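Local coordinates for Alr1585 protein (Nostoc sp., PDB 5C2I) that is a DyP-type (dye-decolorizing) peroxidase, a haem enzyme that probably uses hydrogen peroxide to oxidise dyes and other substrates, at residues Arg365-Gly370 and Gly383-Cys388; Ser252-Arg257 and Glu454-Pro459; Thr331-Pro336 and Val413-Asp418. The protein carries 1 engineered substitution. All coordinates share one frame; numbering follows the deposited sequence.

Interaction 1: Arg365-Gly370 and Gly383-Cys388. With HEM (protoporphyrin IX containing Fe), chain E.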
loop_
_atom_site.group_PDB
_atom_site.type_symbol
_atom_site.label_atom_id
_atom_site.label_comp_id
_atom_site.label_asym_id
_atom_site.label_seq_id
_atom_site.Cartn_x
_atom_site.Cartn_y
_atom_site.Cartn_z
ATOM N N ARG A 365 13.003 -25.228 -6.725
ATOM C CA ARG A 365 11.607 -24.809 -6.565
ATOM C C ARG A 365 11.312 -24.490 -5.113
ATOM O O ARG A 365 10.300 -24.944 -4.560
ATOM C CB ARG A 365 10.660 -25.907 -7.095
ATOM C CG ARG A 365 10.892 -26.332 -8.541
ATOM C CD ARG A 365 10.384 -25.295 -9.530
ATOM N NE ARG A 365 10.652 -25.675 -10.926
ATOM C CZ ARG A 365 11.351 -24.966 -11.804
ATOM N NH1 ARG A 365 12.001 -23.884 -11.418
ATOM N NH2 ARG A 365 11.489 -25.372 -13.066
ATOM N N ALA A 366 12.262 -23.785 -4.486
ATOM C CA ALA A 366 12.217 -23.541 -3.048
ATOM C C ALA A 366 11.245 -22.427 -2.690
ATOM O O ALA A 366 10.892 -21.569 -3.542
ATOM C CB ALA A 366 13.608 -23.227 -2.521
ATOM N N VAL A 367 10.813 -22.414 -1.434
ATOM C CA VAL A 367 9.948 -21.349 -0.908
ATOM C C VAL A 367 10.366 -21.101 0.525
ATOM O O VAL A 367 11.092 -21.921 1.119
ATOM C CB VAL A 367 8.449 -21.678 -0.953
ATOM C CG1 VAL A 367 7.965 -21.808 -2.385
ATOM C CG2 VAL A 367 8.149 -22.955 -0.207
ATOM N N SER A 368 9.877 -20.025 1.103
ATOM C CA SER A 368 10.279 -19.678 2.473
ATOM C C SER A 368 9.270 -20.165 3.520
ATOM O O SER A 368 8.103 -20.366 3.227
ATOM C CB SER A 368 10.446 -18.156 2.560
ATOM O OG SER A 368 11.651 -17.812 1.879
ATOM N N TYR A 369 9.755 -20.305 4.742
ATOM C CA TYR A 369 8.907 -20.502 5.931
ATOM C C TYR A 369 9.330 -19.604 7.080
ATOM O O TYR A 369 10.436 -19.048 7.105
ATOM C CB TYR A 369 8.951 -21.955 6.399
ATOM C CG TYR A 369 10.200 -22.395 7.129
ATOM C CD1 TYR A 369 11.302 -22.910 6.443
ATOM C CD2 TYR A 369 10.261 -22.362 8.526
ATOM C CE1 TYR A 369 12.424 -23.347 7.129
ATOM C CE2 TYR A 369 11.385 -22.774 9.223
ATOM C CZ TYR A 369 12.475 -23.249 8.516
ATOM O OH TYR A 369 13.569 -23.703 9.193
ATOM N N GLY A 370 8.426 -19.440 8.035
ATOM C CA GLY A 370 8.687 -18.663 9.221
ATOM C C GLY A 370 8.395 -17.182 9.051
ATOM O O GLY A 370 7.400 -16.825 8.491
ATOM N N GLY A 383 13.289 -20.072 7.759
ATOM C CA GLY A 383 14.240 -20.545 6.740
ATOM C C GLY A 383 13.688 -20.841 5.384
ATOM O O GLY A 383 12.757 -20.168 4.909
ATOM N N LEU A 384 14.320 -21.805 4.720
ATOM C CA LEU A 384 14.036 -22.159 3.382
ATOM C C LEU A 384 13.505 -23.567 3.324
ATOM O O LEU A 384 14.133 -24.509 3.828
ATOM C CB LEU A 384 15.318 -22.076 2.513
ATOM C CG LEU A 384 15.109 -22.210 1.005
ATOM C CD1 LEU A 384 14.469 -20.936 0.454
ATOM C CD2 LEU A 384 16.439 -22.504 0.288
ATOM N N LEU A 385 12.345 -23.715 2.666
ATOM C CA LEU A 385 11.879 -25.048 2.273
ATOM C C LEU A 385 12.523 -25.336 0.933
ATOM O O LEU A 385 12.081 -24.815 -0.115
ATOM C CB LEU A 385 10.358 -25.126 2.211
ATOM C CG LEU A 385 9.664 -24.703 3.514
ATOM C CD1 LEU A 385 8.153 -24.670 3.313
ATOM C CD2 LEU A 385 10.052 -25.618 4.665
ATOM N N PHE A 386 13.636 -26.052 0.981
ATOM C CA PHE A 386 14.452 -26.330 -0.201
ATOM C C PHE A 386 13.857 -27.489 -0.968
ATOM O O PHE A 386 13.770 -28.605 -0.440
ATOM C CB PHE A 386 15.898 -26.653 0.219
ATOM C CG PHE A 386 16.810 -26.978 -0.920
ATOM C CD1 PHE A 386 17.468 -25.956 -1.610
ATOM C CD2 PHE A 386 16.961 -28.311 -1.355
ATOM C CE1 PHE A 386 18.334 -26.255 -2.660
ATOM C CE2 PHE A 386 17.825 -28.613 -2.413
ATOM C CZ PHE A 386 18.496 -27.579 -3.083
ATOM N N LEU A 387 13.404 -27.224 -2.185
ATOM C CA LEU A 387 12.937 -28.289 -3.090
ATOM C C LEU A 387 13.737 -28.197 -4.369
ATOM O O LEU A 387 13.902 -27.098 -4.889
ATOM C CB LEU A 387 11.465 -28.110 -3.454
ATOM C CG LEU A 387 10.404 -28.470 -2.394
ATOM C CD1 LEU A 387 10.321 -27.393 -1.318
ATOM C CD2 LEU A 387 9.052 -28.599 -3.071
ATOM N N CYS A 388 14.221 -29.326 -4.878
ATOM C CA CYS A 388 14.788 -29.328 -6.209
ATOM C C CYS A 388 14.477 -30.627 -6.938
ATOM O O CYS A 388 14.270 -31.669 -6.298
ATOM C CB CYS A 388 16.286 -29.037 -6.180
ATOM S SG CYS A 388 17.354 -30.385 -5.625
HETATM C CHA HEM E . 22.091 -20.024 -5.903
HETATM C CHB HEM E . 20.910 -18.979 -1.345
HETATM C CHC HEM E . 20.844 -23.705 -0.301
HETATM C CHD HEM E . 22.269 -24.685 -4.794
HETATM C C1A HEM E . 21.795 -19.323 -4.745
HETATM C C2A HEM E . 21.765 -17.902 -4.632
HETATM C C3A HEM E . 21.433 -17.615 -3.354
HETATM C C4A HEM E . 21.236 -18.846 -2.692
HETATM C CMA HEM E . 21.238 -16.258 -2.733
HETATM C CAA HEM E . 22.045 -16.870 -5.733
HETATM C CBA HEM E . 20.873 -16.431 -6.614
HETATM C CGA HEM E . 20.336 -17.630 -7.344
HETATM O O1A HEM E . 20.853 -18.046 -8.422
HETATM O O2A HEM E . 19.366 -18.218 -6.861
HETATM C C1B HEM E . 20.750 -20.201 -0.693
HETATM C C2B HEM E . 20.337 -20.333 0.679
HETATM C C3B HEM E . 20.277 -21.627 0.959
HETATM C C4B HEM E . 20.727 -22.311 -0.256
HETATM C CMB HEM E . 20.006 -19.197 1.580
HETATM C CAB HEM E . 19.850 -22.352 2.181
HETATM C CBB HEM E . 19.013 -21.842 3.103
HETATM C C1C HEM E . 21.284 -24.408 -1.435
HETATM C C2C HEM E . 21.565 -25.757 -1.497
HETATM C C3C HEM E . 21.993 -26.025 -2.771
HETATM C C4C HEM E . 21.940 -24.820 -3.481
HETATM C CMC HEM E . 21.387 -26.785 -0.417
HETATM C CAC HEM E . 22.462 -27.281 -3.355
HETATM C CBC HEM E . 23.065 -28.281 -2.761
HETATM C C1D HEM E . 22.204 -23.461 -5.457
HETATM C C2D HEM E . 22.481 -23.365 -6.886
HETATM C C3D HEM E . 22.481 -22.075 -7.192
HETATM C C4D HEM E . 22.144 -21.392 -5.924
HETATM C CMD HEM E . 22.754 -24.496 -7.865
HETATM C CAD HEM E . 22.679 -21.487 -8.559
HETATM C CBD HEM E . 24.152 -21.263 -8.920
HETATM C CGD HEM E . 24.249 -20.719 -10.308
HETATM O O1D HEM E . 24.866 -19.665 -10.439
HETATM O O2D HEM E . 23.733 -21.307 -11.320
HETATM N NA HEM E . 21.544 -19.890 -3.531
HETATM N NB HEM E . 21.033 -21.377 -1.156
HETATM N NC HEM E . 21.606 -23.812 -2.619
HETATM N ND HEM E . 22.083 -22.255 -4.897
HETATM FE FE HEM E . 21.606 -21.831 -3.077
HETATM O O HOH W 1 14.599 -18.087 3.084
HETATM O O HOH W 2 19.328 -22.173 -3.474
#

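Interaction 2: Ser252-Arg257 and Glu454-Pro459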
loop_
_atom_site.group_PDB
_atom_site.type_symbol
_atom_site.label_atom_id
_atom_site.label_comp_id
_atom_site.label_asym_id
_atom_site.label_seq_id
_atom_site.Cartn_x
_atom_site.Cartn_y
_atom_site.Cartn_z
ATOM N N SER A 252 9.978 -37.017 -12.175
ATOM C CA SER A 252 11.225 -36.416 -11.733
ATOM C C SER A 252 11.417 -36.695 -10.272
ATOM O O SER A 252 10.460 -36.957 -9.546
ATOM C CB SER A 252 11.228 -34.895 -12.004
ATOM O OG SER A 252 12.511 -34.325 -11.692
ATOM N N TYR A 253 12.678 -36.673 -9.830
ATOM C CA TYR A 253 13.011 -36.890 -8.435
ATOM C C TYR A 253 13.107 -35.573 -7.679
ATOM O O TYR A 253 13.757 -34.638 -8.129
ATOM C CB TYR A 253 14.337 -37.643 -8.306
ATOM C CG TYR A 253 14.273 -39.066 -8.781
ATOM C CD1 TYR A 253 13.688 -40.058 -7.968
ATOM C CD2 TYR A 253 14.754 -39.440 -10.027
ATOM C CE1 TYR A 253 13.584 -41.362 -8.414
ATOM C CE2 TYR A 253 14.726 -40.763 -10.455
ATOM C CZ TYR A 253 14.140 -41.726 -9.633
ATOM O OH TYR A 253 14.080 -43.034 -10.070
ATOM N N LEU A 254 12.432 -35.533 -6.536
ATOM C CA LEU A 254 12.368 -34.393 -5.675
ATOM C C LEU A 254 13.252 -34.586 -4.448
ATOM O O LEU A 254 13.155 -35.609 -3.751
ATOM C CB LEU A 254 10.933 -34.142 -5.222
ATOM C CG LEU A 254 10.720 -33.047 -4.174
ATOM C CD1 LEU A 254 11.055 -31.668 -4.668
ATOM C CD2 LEU A 254 9.292 -33.083 -3.624
ATOM N N VAL A 255 14.067 -33.596 -4.146
ATOM C CA VAL A 255 14.773 -33.496 -2.868
ATOM C C VAL A 255 14.035 -32.410 -2.083
ATOM O O VAL A 255 13.861 -31.301 -2.596
ATOM C CB VAL A 255 16.227 -33.049 -3.092
ATOM C CG1 VAL A 255 16.895 -32.644 -1.757
ATOM C CG2 VAL A 255 17.032 -34.122 -3.784
ATOM N N TYR A 256 13.594 -32.724 -0.874
ATOM C CA TYR A 256 12.936 -31.765 0.036
ATOM C C TYR A 256 13.749 -31.705 1.318
ATOM O O TYR A 256 13.989 -32.747 1.927
ATOM C CB TYR A 256 11.493 -32.217 0.339
ATOM C CG TYR A 256 10.647 -31.194 1.055
ATOM C CD1 TYR A 256 10.966 -30.745 2.370
ATOM C CD2 TYR A 256 9.554 -30.660 0.460
ATOM C CE1 TYR A 256 10.205 -29.782 2.993
ATOM C CE2 TYR A 256 8.754 -29.726 1.103
ATOM C CZ TYR A 256 9.090 -29.270 2.349
ATOM O OH TYR A 256 8.299 -28.348 2.963
ATOM N N ARG A 257 14.187 -30.497 1.701
ATOM C CA ARG A 257 14.974 -30.274 2.912
ATOM C C ARG A 257 14.529 -29.006 3.576
ATOM O O ARG A 257 14.455 -27.953 2.909
ATOM C CB ARG A 257 16.462 -30.199 2.591
ATOM C CG ARG A 257 17.048 -31.548 2.120
ATOM C CD ARG A 257 18.401 -31.425 1.453
ATOM N NE ARG A 257 19.505 -31.014 2.316
ATOM C CZ ARG A 257 20.152 -31.805 3.179
ATOM N NH1 ARG A 257 19.780 -33.065 3.417
ATOM N NH2 ARG A 257 21.176 -31.310 3.846
ATOM N N GLU A 454 13.094 -35.463 2.874
ATOM C CA GLU A 454 13.009 -36.766 2.247
ATOM C C GLU A 454 13.151 -36.626 0.772
ATOM O O GLU A 454 12.969 -35.525 0.201
ATOM C CB GLU A 454 11.679 -37.439 2.608
ATOM C CG GLU A 454 11.478 -38.873 2.165
ATOM C CD GLU A 454 12.574 -39.817 2.639
ATOM O OE1 GLU A 454 13.647 -39.837 2.003
ATOM O OE2 GLU A 454 12.358 -40.528 3.627
ATOM N N TYR A 455 13.501 -37.747 0.149
ATOM C CA TYR A 455 13.548 -37.865 -1.296
ATOM C C TYR A 455 12.251 -38.467 -1.803
ATOM O O TYR A 455 11.755 -39.442 -1.229
ATOM C CB TYR A 455 14.634 -38.827 -1.685
ATOM C CG TYR A 455 16.063 -38.485 -1.312
ATOM C CD1 TYR A 455 16.658 -37.287 -1.695
ATOM C CD2 TYR A 455 16.852 -39.418 -0.634
ATOM C CE1 TYR A 455 17.995 -37.004 -1.389
ATOM C CE2 TYR A 455 18.183 -39.164 -0.364
ATOM C CZ TYR A 455 18.746 -37.953 -0.756
ATOM O OH TYR A 455 20.091 -37.731 -0.489
ATOM N N PHE A 456 11.713 -37.911 -2.874
ATOM C CA PHE A 456 10.482 -38.411 -3.491
ATOM C C PHE A 456 10.605 -38.554 -4.990
ATOM O O PHE A 456 11.533 -38.013 -5.610
ATOM C CB PHE A 456 9.317 -37.447 -3.251
ATOM C CG PHE A 456 9.033 -37.136 -1.791
ATOM C CD1 PHE A 456 9.696 -36.095 -1.150
ATOM C CD2 PHE A 456 8.068 -37.805 -1.104
ATOM C CE1 PHE A 456 9.434 -35.809 0.170
ATOM C CE2 PHE A 456 7.763 -37.498 0.212
ATOM C CZ PHE A 456 8.481 -36.513 0.867
ATOM N N PHE A 457 9.623 -39.239 -5.584
ATOM C CA PHE A 457 9.428 -39.255 -7.036
ATOM C C PHE A 457 8.067 -38.633 -7.309
ATOM O O PHE A 457 7.102 -38.903 -6.580
ATOM C CB PHE A 457 9.470 -40.675 -7.540
ATOM C CG PHE A 457 9.441 -40.791 -9.035
ATOM C CD1 PHE A 457 10.493 -40.327 -9.801
ATOM C CD2 PHE A 457 8.377 -41.363 -9.662
ATOM C CE1 PHE A 457 10.471 -40.419 -11.180
ATOM C CE2 PHE A 457 8.355 -41.528 -11.054
ATOM C CZ PHE A 457 9.395 -41.008 -11.819
ATOM N N ALA A 458 8.017 -37.737 -8.295
ATOM C CA ALA A 458 6.773 -37.208 -8.845
ATOM C C ALA A 458 6.329 -38.150 -9.953
ATOM O O ALA A 458 6.893 -38.110 -11.040
ATOM C CB ALA A 458 6.995 -35.815 -9.409
ATOM N N PRO A 459 5.325 -39.023 -9.696
ATOM C CA PRO A 459 4.948 -39.959 -10.741
ATOM C C PRO A 459 4.170 -39.310 -11.877
ATOM O O PRO A 459 3.679 -38.201 -11.734
ATOM C CB PRO A 459 4.073 -40.993 -9.997
ATOM C CG PRO A 459 4.260 -40.715 -8.552
ATOM C CD PRO A 459 4.586 -39.259 -8.455
#

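Interaction 3: Thr331-Pro336 and Val413-Asp418. With HEM (protoporphyrin IX containing Fe), chain E.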
loop_
_atom_site.group_PDB
_atom_site.type_symbol
_atom_site.label_atom_id
_atom_site.label_comp_id
_atom_site.label_asym_id
_atom_site.label_seq_id
_atom_site.Cartn_x
_atom_site.Cartn_y
_atom_site.Cartn_z
ATOM N N THR A 331 27.685 -19.361 -5.184
ATOM C CA THR A 331 27.383 -19.503 -6.614
ATOM C C THR A 331 28.454 -20.225 -7.373
ATOM O O THR A 331 28.168 -21.038 -8.254
ATOM C CB THR A 331 27.079 -18.148 -7.327
ATOM O OG1 THR A 331 28.172 -17.266 -7.152
ATOM C CG2 THR A 331 25.806 -17.509 -6.781
ATOM N N ARG A 332 29.698 -19.990 -6.995
ATOM C CA ARG A 332 30.802 -20.594 -7.702
ATOM C C ARG A 332 31.076 -22.048 -7.265
ATOM O O ARG A 332 31.553 -22.852 -8.069
ATOM C CB ARG A 332 32.066 -19.736 -7.522
ATOM C CG ARG A 332 33.198 -20.104 -8.471
ATOM C CD ARG A 332 34.201 -18.998 -8.639
ATOM N NE ARG A 332 35.176 -19.340 -9.655
ATOM C CZ ARG A 332 36.060 -18.493 -10.182
ATOM N NH1 ARG A 332 36.086 -17.208 -9.847
ATOM N NH2 ARG A 332 36.857 -18.917 -11.161
ATOM N N LYS A 333 30.747 -22.385 -6.014
ATOM C CA LYS A 333 30.793 -23.767 -5.537
ATOM C C LYS A 333 29.686 -24.633 -6.176
ATOM O O LYS A 333 29.954 -25.744 -6.648
ATOM C CB LYS A 333 30.587 -23.807 -4.039
ATOM C CG LYS A 333 31.836 -23.448 -3.263
ATOM C CD LYS A 333 32.777 -24.651 -3.138
ATOM C CE LYS A 333 33.520 -24.734 -1.833
ATOM N NZ LYS A 333 34.143 -26.064 -1.583
ATOM N N THR A 334 28.477 -24.082 -6.270
ATOM C CA THR A 334 27.341 -24.854 -6.738
ATOM C C THR A 334 27.222 -24.841 -8.258
ATOM O O THR A 334 26.641 -25.767 -8.831
ATOM C CB THR A 334 26.024 -24.385 -6.099
ATOM O OG1 THR A 334 25.807 -23.004 -6.406
ATOM C CG2 THR A 334 26.027 -24.571 -4.626
ATOM N N ASN A 335 27.744 -23.804 -8.910
ATOM C CA ASN A 335 27.794 -23.735 -10.348
ATOM C C ASN A 335 29.135 -23.179 -10.787
ATOM O O ASN A 335 29.338 -21.960 -10.871
ATOM C CB ASN A 335 26.666 -22.923 -10.954
ATOM C CG ASN A 335 26.707 -22.978 -12.492
ATOM O OD1 ASN A 335 27.637 -23.562 -13.075
ATOM N ND2 ASN A 335 25.753 -22.334 -13.144
ATOM N N PRO A 336 30.093 -24.078 -11.024
ATOM C CA PRO A 336 31.443 -23.607 -11.314
ATOM C C PRO A 336 31.598 -22.906 -12.675
ATOM O O PRO A 336 32.683 -22.385 -12.955
ATOM C CB PRO A 336 32.289 -24.907 -11.253
ATOM C CG PRO A 336 31.509 -25.841 -10.397
ATOM C CD PRO A 336 30.062 -25.522 -10.724
ATOM N N VAL A 413 42.603 -27.053 -3.850
ATOM C CA VAL A 413 43.062 -27.354 -2.516
ATOM C C VAL A 413 42.940 -26.095 -1.656
ATOM O O VAL A 413 43.206 -24.980 -2.106
ATOM C CB VAL A 413 44.533 -27.873 -2.535
ATOM C CG1 VAL A 413 45.058 -28.039 -1.127
ATOM C CG2 VAL A 413 44.623 -29.199 -3.277
ATOM N N ASN A 414 42.471 -26.279 -0.429
ATOM C CA ASN A 414 42.304 -25.201 0.558
ATOM C C ASN A 414 41.322 -24.097 0.194
ATOM O O ASN A 414 41.435 -22.995 0.710
ATOM C CB ASN A 414 43.649 -24.607 0.969
ATOM C CG ASN A 414 44.556 -25.646 1.568
ATOM O OD1 ASN A 414 44.104 -26.540 2.280
ATOM N ND2 ASN A 414 45.806 -25.587 1.233
ATOM N N THR A 415 40.367 -24.403 -0.678
ATOM C CA THR A 415 39.238 -23.500 -0.922
ATOM C C THR A 415 38.363 -23.352 0.315
ATOM O O THR A 415 37.903 -22.251 0.655
ATOM C CB THR A 415 38.382 -24.015 -2.088
ATOM O OG1 THR A 415 39.201 -24.033 -3.277
ATOM C CG2 THR A 415 37.154 -23.130 -2.298
ATOM N N GLY A 416 38.184 -24.469 1.024
ATOM C CA GLY A 416 37.325 -24.501 2.198
ATOM C C GLY A 416 35.906 -24.818 1.770
ATOM O O GLY A 416 35.577 -24.794 0.590
ATOM N N PRO A 417 35.043 -25.115 2.741
ATOM C CA PRO A 417 33.643 -25.361 2.418
ATOM C C PRO A 417 32.921 -24.103 1.941
ATOM O O PRO A 417 33.327 -22.975 2.266
ATOM C CB PRO A 417 33.058 -25.853 3.741
ATOM C CG PRO A 417 34.005 -25.381 4.807
ATOM C CD PRO A 417 35.338 -25.204 4.174
ATOM N N ASP A 418 31.841 -24.314 1.172
ATOM C CA ASP A 418 30.865 -23.258 0.890
ATOM C C ASP A 418 30.443 -22.621 2.238
ATOM O O ASP A 418 30.001 -23.349 3.117
ATOM C CB ASP A 418 29.679 -23.939 0.187
ATOM C CG ASP A 418 28.555 -23.003 -0.199
ATOM O OD1 ASP A 418 28.162 -22.108 0.596
ATOM O OD2 ASP A 418 28.021 -23.241 -1.315
HETATM C CHA HEM E . 22.091 -20.024 -5.903
HETATM C CHB HEM E . 20.910 -18.979 -1.345
HETATM C CHC HEM E . 20.844 -23.705 -0.301
HETATM C CHD HEM E . 22.269 -24.685 -4.794
HETATM C C1A HEM E . 21.795 -19.323 -4.745
HETATM C C2A HEM E . 21.765 -17.902 -4.632
HETATM C C3A HEM E . 21.433 -17.615 -3.354
HETATM C C4A HEM E . 21.236 -18.846 -2.692
HETATM C CMA HEM E . 21.238 -16.258 -2.733
HETATM C CAA HEM E . 22.045 -16.870 -5.733
HETATM C CBA HEM E . 20.873 -16.431 -6.614
HETATM C CGA HEM E . 20.336 -17.630 -7.344
HETATM O O1A HEM E . 20.853 -18.046 -8.422
HETATM O O2A HEM E . 19.366 -18.218 -6.861
HETATM C C1B HEM E . 20.750 -20.201 -0.693
HETATM C C2B HEM E . 20.337 -20.333 0.679
HETATM C C3B HEM E . 20.277 -21.627 0.959
HETATM C C4B HEM E . 20.727 -22.311 -0.256
HETATM C CMB HEM E . 20.006 -19.197 1.580
HETATM C CAB HEM E . 19.850 -22.352 2.181
HETATM C CBB HEM E . 19.013 -21.842 3.103
HETATM C C1C HEM E . 21.284 -24.408 -1.435
HETATM C C2C HEM E . 21.565 -25.757 -1.497
HETATM C C3C HEM E . 21.993 -26.025 -2.771
HETATM C C4C HEM E . 21.940 -24.820 -3.481
HETATM C CMC HEM E . 21.387 -26.785 -0.417
HETATM C CAC HEM E . 22.462 -27.281 -3.355
HETATM C CBC HEM E . 23.065 -28.281 -2.761
HETATM C C1D HEM E . 22.204 -23.461 -5.457
HETATM C C2D HEM E . 22.481 -23.365 -6.886
HETATM C C3D HEM E . 22.481 -22.075 -7.192
HETATM C C4D HEM E . 22.144 -21.392 -5.924
HETATM C CMD HEM E . 22.754 -24.496 -7.865
HETATM C CAD HEM E . 22.679 -21.487 -8.559
HETATM C CBD HEM E . 24.152 -21.263 -8.920
HETATM C CGD HEM E . 24.249 -20.719 -10.308
HETATM O O1D HEM E . 24.866 -19.665 -10.439
HETATM O O2D HEM E . 23.733 -21.307 -11.320
HETATM N NA HEM E . 21.544 -19.890 -3.531
HETATM N NB HEM E . 21.033 -21.377 -1.156
HETATM N NC HEM E . 21.606 -23.812 -2.619
HETATM N ND HEM E . 22.083 -22.255 -4.897
HETATM FE FE HEM E . 21.606 -21.831 -3.077
HETATM O O HOH W 2 19.328 -22.173 -3.474
#

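Interaction 1: Arg365-Gly370 and Gly383-Cys388
V367 with L385 and Y369 with G383 make antiparallel hydrogen-bonded pairs, S368 and L384 the non-hydrogen-bonded pair between them, and the two short strand segments run at 140° to each other. One further bond, R365 N to L387 O at 2.8 Å, joins the segments before the paired residues, and between them A366 CA makes a CA-H...O contact with L385 O.

The Y369 ring lies across its partner G383. Its CG sits between the backbone N and the carbonyl carbon (chi1 76°), which places G383 N above the ring centre, 3.3 Å from the plane. A CB on G383 would run into Y369 CE1, and the bare backbone is what lets the ring lie so close. L385 fills in beside it: its CD2 meets Y369 CD1 obliquely at 3.5 Å, while its CD1 reaches V367 CG2 at 3.9 Å. This face, with V367, Y369 and L385, is covered by strands 42-50 and 177-189 through H45, I187 and E183.

On the other face L384 CD1 packs on A366 CB at 3.9 Å, and L384 CB touches the haem vinyl carbon CBB at 3.7 Å. S368 OG shares a hydrogen bond with a water, which in turn donates weakly to G383 O. The F386 side chain leaves the strand away from segment 365-370, and its ring meets the haem, CE1 lying 3.5 Å from HEM C2C and the methyl CMC over one ring face. It stands on the side where a water binds the iron at 2.3 Å. The pair is a long-looped beta hairpin of the C-terminal DyP domain, its strand 383-390 walling the water-bearing side of the haem pocket.

Interaction 2: Ser252-Arg257 and Glu454-Pro459
F457 holds its CG anti to the backbone N (chi1 -173°), whereas Y253 turns its own CG beside the backbone N (chi1 -68°), and the two rings of this non-hydrogen-bonded pair meet edge-to-face. F457 CD1 stands over the rim of the Y253 face, 3.5 Å from Y253 CE1, with the planes at 54°. F457 CD1 is also 3.4 Å from S252 O. Farther along this face V255 CG2 lies in the plane of the Y455 ring, at its edge, 3.8 Å from Y455 CD1. The phenols are anchored beyond the pair, Y253 OH by D116 N and Y455 OH by N398.

On the reverse face L254 and F456 run side by side, L254 CD2 3.9 Å from F456 CD1, and Y256 CB comes to the edge of the F456 ring. F97 of strand 93-98 covers L254, F456 and A458, and Y256 OH bonds H45. Two backbone bonds join L254 and F456, that from L254 N to F456 O being 2.8 Å. E454 OE1 takes Y455 N at 2.8 Å on its anti lone pair and also accepts from M123 N.

F457 is bonded through its backbone to L98, so this antiparallel pair lies where the C-terminal sheet meets strand 93-98 of the N-terminal one, consistent with the alpha+beta barrel of the DyP family.

Interaction 3: Thr331-Pro336 and Val413-Asp418
The short helix 330-334 lies on the haem side away from the iron-bound water, where DyP-type peroxidases carry the proximal histidine, and K333 and D418 tie it to the loop 413-418. K333 reaches along this loop with a chain bent at chi2 (-82°), and its NZ donates to G416 O at 2.9 Å, tilted from the carbonyl plane. F410 O and W404 O also accept from NZ, so three main-chain carbonyls grip the buried ammonium. On the way K333 CE passes 3.5 Å from D418 N and touches T415 CG2 at 4.0 Å. G416, with phi 88° and psi 169°, adopts a backbone that would jam a CB against the preceding carbonyl. With an alanine at K333 the carbonyls of G416, F410 and W404 are likely to lose their shared donor, and a gap would probably open between helix and loop.

The K333 and D418 side chains lie alongside each other, heading opposite ways, and make no salt bridge, for K333 NZ and D418 OD2 are 6.7 Å apart. The D418 carboxylate is engaged by other partners: OD2 bonds ND1 of H330, probably the proximal iron ligand as in related enzymes, and OD1 accepts from L420 N. That arrangement resembles the histidine-aspartate pair of other haem peroxidases. T334 OG1, bonded to H330 O, lies 3.4 Å from HEM C2D, and just past the helix N335 binds a haem propionate, its ND2 donating at 2.9 Å to HEM O2D.

Going from the N terminus, the chain first lays down 252-257, then helix segment 331-336, the hairpin strands 365-370 and 383-388, the loop 413-418 and lastly 454-459. Interaction 2 thus closes the longest loop, with 196 residues between its segments; interaction 3 closes a shorter one within it, and interaction 1 the shortest within that, and none cross. Interactions 1 and 2 share a sheet: strand 250-261 lies between 383-390 and 448-458, and F386 N reaches R257 O at 2.8 Å, a probable hydrogen bond. Interaction 3, its centre about 22 Å from that of interaction 1, faces it across the haem.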